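Local coordinates for protein member of s1p family of ribosomal proteins (Pyrococcus furiosus, PDB 5YH1) that binds a manganese ion in its DHH domain, the part of the longer protein present here, and may act as an exonuclease on nucleic acids, at residues D67-G72 with R99-A104; I135-G140 with L197-L202. All coordinates share one frame; numbering follows the deposited sequence.

Contact 1. Residues D67-G72 with R99-A104; sequences DGYTAG and RRPSRA. With MN (manganese (II) ion), chain F.
Tyr69 reaches from helix 66-86 to strand 97-102 and sets the end of its ring against Pro101. The helix and strand segments run nearly antiparallel, at 166°. Tyr69 OH lies 3.3 Å from Pro101 CG, and Tyr69 CZ is 3.9 Å from that same carbon. Ring and proline meet at a slant. Arg99 meets a different part of the phenol, with its NH1 3.9 Å from Tyr69 CE1. The two side chains cross at about a right angle, and their planes stand 63° apart, so the groups do not stack. Seen from the guanidinium, Tyr69 CE1 lies at its edge, near its plane. With CG anti to the backbone N (chi1 -175°), Arg99 runs toward the helix. Its CD rests 3.9 Å from Gly72 C, and the bend at chi3 turns the guanidinium to the Tyr69 ring. Tyr69 OH hydrogen-bonds Trp267 NE1. Arg99 NE forms a salt bridge with Glu76, and NH2 a hydrogen bond with Asp271 O. A phenylalanine in place of Tyr69 would probably leave Trp267 NE1 without this oxygen and uncover part of Pro101. Apart from this packing, Asp67 OD2 binds manganese at 2.1 Å. The chemistry implies van der Waals packing between helix and sheet, with buried polar ends satisfied by neighbours.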
# COMPACT_ATOMS: atom_id res chain seq x y z
N ASP A 67 14.71 -15.54 -11.85
CA ASP A 67 16.17 -15.36 -11.91
C ASP A 67 16.66 -14.50 -10.74
O ASP A 67 17.63 -14.85 -10.06
CB ASP A 67 16.55 -14.73 -13.26
CG ASP A 67 18.06 -14.56 -13.44
OD1 ASP A 67 18.82 -15.52 -13.17
OD2 ASP A 67 18.48 -13.46 -13.88
N GLY A 68 15.96 -13.40 -10.48
CA GLY A 68 16.30 -12.52 -9.36
C GLY A 68 16.16 -13.13 -7.99
O GLY A 68 17.06 -13.00 -7.16
N TYR A 69 15.03 -13.80 -7.73
CA TYR A 69 14.83 -14.49 -6.45
C TYR A 69 15.91 -15.56 -6.28
O TYR A 69 16.52 -15.68 -5.22
CB TYR A 69 13.44 -15.14 -6.35
CG TYR A 69 12.39 -14.22 -5.76
CD1 TYR A 69 12.21 -14.13 -4.39
CD2 TYR A 69 11.58 -13.44 -6.57
CE1 TYR A 69 11.26 -13.27 -3.84
CE2 TYR A 69 10.62 -12.58 -6.03
CZ TYR A 69 10.48 -12.50 -4.67
OH TYR A 69 9.53 -11.65 -4.13
N THR A 70 16.12 -16.34 -7.33
CA THR A 70 17.12 -17.41 -7.25
C THR A 70 18.50 -16.84 -6.90
O THR A 70 19.19 -17.35 -6.02
CB THR A 70 17.16 -18.22 -8.56
OG1 THR A 70 15.85 -18.70 -8.84
CG2 THR A 70 18.10 -19.40 -8.43
N ALA A 71 18.87 -15.76 -7.57
CA ALA A 71 20.15 -15.09 -7.33
C ALA A 71 20.23 -14.57 -5.90
O ALA A 71 21.22 -14.80 -5.21
CB ALA A 71 20.33 -13.95 -8.32
N GLY A 72 19.19 -13.89 -5.46
CA GLY A 72 19.17 -13.36 -4.11
C GLY A 72 19.26 -14.44 -3.06
O GLY A 72 20.01 -14.30 -2.07
N ARG A 99 17.01 -8.99 2.76
CA ARG A 99 16.76 -9.21 1.34
C ARG A 99 15.43 -8.56 0.98
O ARG A 99 14.41 -8.84 1.59
CB ARG A 99 16.77 -10.71 1.03
CG ARG A 99 16.64 -11.05 -0.45
CD ARG A 99 16.83 -12.53 -0.72
NE ARG A 99 15.92 -13.36 0.08
CZ ARG A 99 14.62 -13.53 -0.16
NH1 ARG A 99 14.05 -12.97 -1.20
NH2 ARG A 99 13.90 -14.30 0.64
N ARG A 100 15.46 -7.68 -0.03
CA ARG A 100 14.28 -6.92 -0.45
C ARG A 100 14.08 -6.99 -1.96
O ARG A 100 14.94 -6.53 -2.70
CB ARG A 100 14.42 -5.46 -0.03
CG ARG A 100 14.47 -5.29 1.47
CD ARG A 100 14.68 -3.85 1.91
NE ARG A 100 14.77 -3.80 3.37
CZ ARG A 100 15.55 -2.99 4.07
NH1 ARG A 100 16.33 -2.07 3.48
NH2 ARG A 100 15.54 -3.09 5.39
N PRO A 101 12.95 -7.57 -2.42
CA PRO A 101 12.72 -7.58 -3.85
C PRO A 101 12.37 -6.20 -4.39
O PRO A 101 11.84 -5.36 -3.66
CB PRO A 101 11.53 -8.53 -4.03
CG PRO A 101 11.44 -9.29 -2.76
CD PRO A 101 11.95 -8.37 -1.70
N SER A 102 12.68 -5.99 -5.67
CA SER A 102 12.30 -4.81 -6.42
C SER A 102 11.47 -5.30 -7.58
O SER A 102 11.94 -6.12 -8.37
CB SER A 102 13.54 -4.08 -6.94
OG SER A 102 14.27 -3.49 -5.88
N ARG A 103 10.24 -4.82 -7.67
CA ARG A 103 9.34 -5.21 -8.75
C ARG A 103 9.74 -4.49 -10.04
O ARG A 103 9.58 -5.03 -11.12
CB ARG A 103 7.88 -4.94 -8.37
N ALA A 104 10.28 -3.28 -9.92
CA ALA A 104 10.77 -2.55 -11.09
C ALA A 104 12.09 -3.13 -11.62
O ALA A 104 12.87 -3.68 -10.85
CB ALA A 104 10.96 -1.09 -10.72
MN MN F . 17.55 -11.98 -15.06
O HOH W 1 15.53 -11.90 -14.27
O HOH W 2 16.55 -10.78 -16.64

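Contact 2. Residues I135-G140 with L197-L202. With MN (manganese (II) ion), chain F.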
# COMPACT_ATOMS: atom_id res chain seq x y z
N ILE A 135 23.13 -5.23 -5.15
CA ILE A 135 21.99 -5.20 -6.06
C ILE A 135 22.18 -6.30 -7.09
O ILE A 135 23.27 -6.41 -7.67
CB ILE A 135 21.87 -3.89 -6.85
CG1 ILE A 135 22.24 -2.68 -6.00
CG2 ILE A 135 20.47 -3.76 -7.44
CD1 ILE A 135 21.25 -2.39 -4.89
N VAL A 136 21.12 -7.07 -7.35
CA VAL A 136 21.23 -8.31 -8.12
C VAL A 136 20.08 -8.42 -9.12
O VAL A 136 18.92 -8.21 -8.76
CB VAL A 136 21.20 -9.53 -7.19
CG1 VAL A 136 21.31 -10.83 -7.97
CG2 VAL A 136 22.31 -9.42 -6.15
N ASP A 137 20.43 -8.75 -10.36
CA ASP A 137 19.49 -8.78 -11.49
C ASP A 137 18.88 -7.41 -11.83
O ASP A 137 18.00 -7.29 -12.68
CB ASP A 137 18.40 -9.84 -11.28
CG ASP A 137 17.70 -10.22 -12.58
OD1 ASP A 137 18.41 -10.40 -13.60
OD2 ASP A 137 16.46 -10.31 -12.58
N ASN A 138 19.41 -6.38 -11.18
CA ASN A 138 19.08 -4.99 -11.42
C ASN A 138 20.39 -4.28 -11.14
O ASN A 138 21.32 -4.91 -10.63
CB ASN A 138 18.03 -4.49 -10.41
CG ASN A 138 16.60 -4.64 -10.88
OD1 ASN A 138 16.34 -5.10 -11.99
ND2 ASN A 138 15.66 -4.24 -10.03
N GLY A 139 20.46 -2.99 -11.44
CA GLY A 139 21.55 -2.15 -10.94
C GLY A 139 22.64 -1.80 -11.92
O GLY A 139 23.42 -0.87 -11.68
N GLY A 140 22.73 -2.52 -13.02
CA GLY A 140 23.83 -2.36 -13.97
C GLY A 140 23.60 -1.38 -15.10
O GLY A 140 24.32 -1.43 -16.10
N LEU A 197 24.05 -15.36 -19.84
CA LEU A 197 24.63 -15.70 -18.54
C LEU A 197 23.91 -14.86 -17.47
O LEU A 197 24.21 -13.67 -17.29
CB LEU A 197 26.14 -15.45 -18.52
CG LEU A 197 26.91 -15.93 -17.30
CD1 LEU A 197 26.86 -17.44 -17.15
CD2 LEU A 197 28.35 -15.45 -17.40
N THR A 198 22.96 -15.49 -16.78
CA THR A 198 21.96 -14.76 -16.00
C THR A 198 22.40 -14.50 -14.56
O THR A 198 23.38 -15.06 -14.07
CB THR A 198 20.62 -15.52 -15.98
OG1 THR A 198 20.70 -16.66 -15.12
CG2 THR A 198 20.25 -15.97 -17.38
N ALA A 199 21.63 -13.66 -13.86
CA ALA A 199 22.01 -13.22 -12.51
C ALA A 199 22.13 -14.37 -11.54
O ALA A 199 23.02 -14.38 -10.70
CB ALA A 199 21.02 -12.19 -11.99
N GLY A 200 21.24 -15.35 -11.66
CA GLY A 200 21.27 -16.53 -10.79
C GLY A 200 22.50 -17.40 -11.01
O GLY A 200 22.98 -18.05 -10.09
N MSE A 201 22.98 -17.43 -12.25
CA MSE A 201 24.22 -18.13 -12.57
C MSE A 201 25.35 -17.37 -11.92
O MSE A 201 26.10 -17.92 -11.11
CB MSE A 201 24.43 -18.23 -14.08
CG MSE A 201 23.45 -19.22 -14.71
SE MSE A 201 23.42 -19.09 -16.68
CE MSE A 201 21.51 -19.53 -16.85
N LEU A 202 25.47 -16.10 -12.25
CA LEU A 202 26.53 -15.25 -11.66
C LEU A 202 26.52 -15.27 -10.14
O LEU A 202 27.57 -15.42 -9.51
CB LEU A 202 26.34 -13.81 -12.10
CG LEU A 202 26.44 -13.55 -13.59
CD1 LEU A 202 25.92 -12.15 -13.91
CD2 LEU A 202 27.89 -13.73 -14.05
MN MN F . 17.55 -11.98 -15.06
O HOH W 1 15.53 -11.90 -14.27
O HOH W 2 16.55 -10.78 -16.64
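Asp137 and Ala199 meet beside the manganese ion, one just past strand 132-136 and the other in the first turn of helix 199-210. Asp137 CB starts the contact, 3.6 Å from Ala199 CB. The next atom, CG, is anti to the backbone N (chi1 -161°), which carries the carboxylate past the alanine methyl to the metal. On the way Asp137 CG comes 3.9 Å from Ala199 CB. Asp137 OD1 binds manganese at 2.3 Å. The same OD1 also touches the methyl, 3.6 Å from Ala199 CB. Asp137 OD2 stays 3.2 Å from the manganese, so the carboxylate binds through a single oxygen. Water 1 appears to donate to Asp137 OD2, at a very short 2.5 Å. That water is itself a ligand of the manganese, 2.2 Å from it. Carboxylate, water and ion thus close a small ring, which probably helps fix the turn of the Asp137 side chain.

Val136 adds a looser apolar touch, with its CG1 4.3 Å from Ala199 CB. Thr198 takes the N-cap position of the helix, and Ala199 N and Gly200 N both bond to the carboxylate of Asp67. The start of the helix therefore holds a second metal ligand in place. His163 and Asp229 complete the protein ligands, and water 2 binds as well. Asp162, His163 and His164 form the sequence that names the DHH family. Such a cluster, beside the C-terminal ends of parallel strands, is typical of DHH-family phosphoesterases, consistent with a catalytic metal centre here.

In the fold
From the N terminus, the chain passes along strand 58-63 and enters helix 66-86. Contact 1 closes the first loop when the chain returns as strand 97-102, an outermost strand of the parallel sheet. Contact 2 opens only later, at the end of central strand 132-136, and closes at helix 199-210 after strands 158-161 and 183-185. The two loops therefore follow in series, neither nesting nor crossing. The centres of contact 1 and contact 2 lie about 9 Å apart. Helix 66-86 joins them: Ala71 CB packs 3.3 Å from Val136 CG1. Asp67 and Asp137 bind the same manganese, so this helix and the end of strand 132-136 meet at one site, beside helix 199-210. Strand 97-102 flanks helix 66-86.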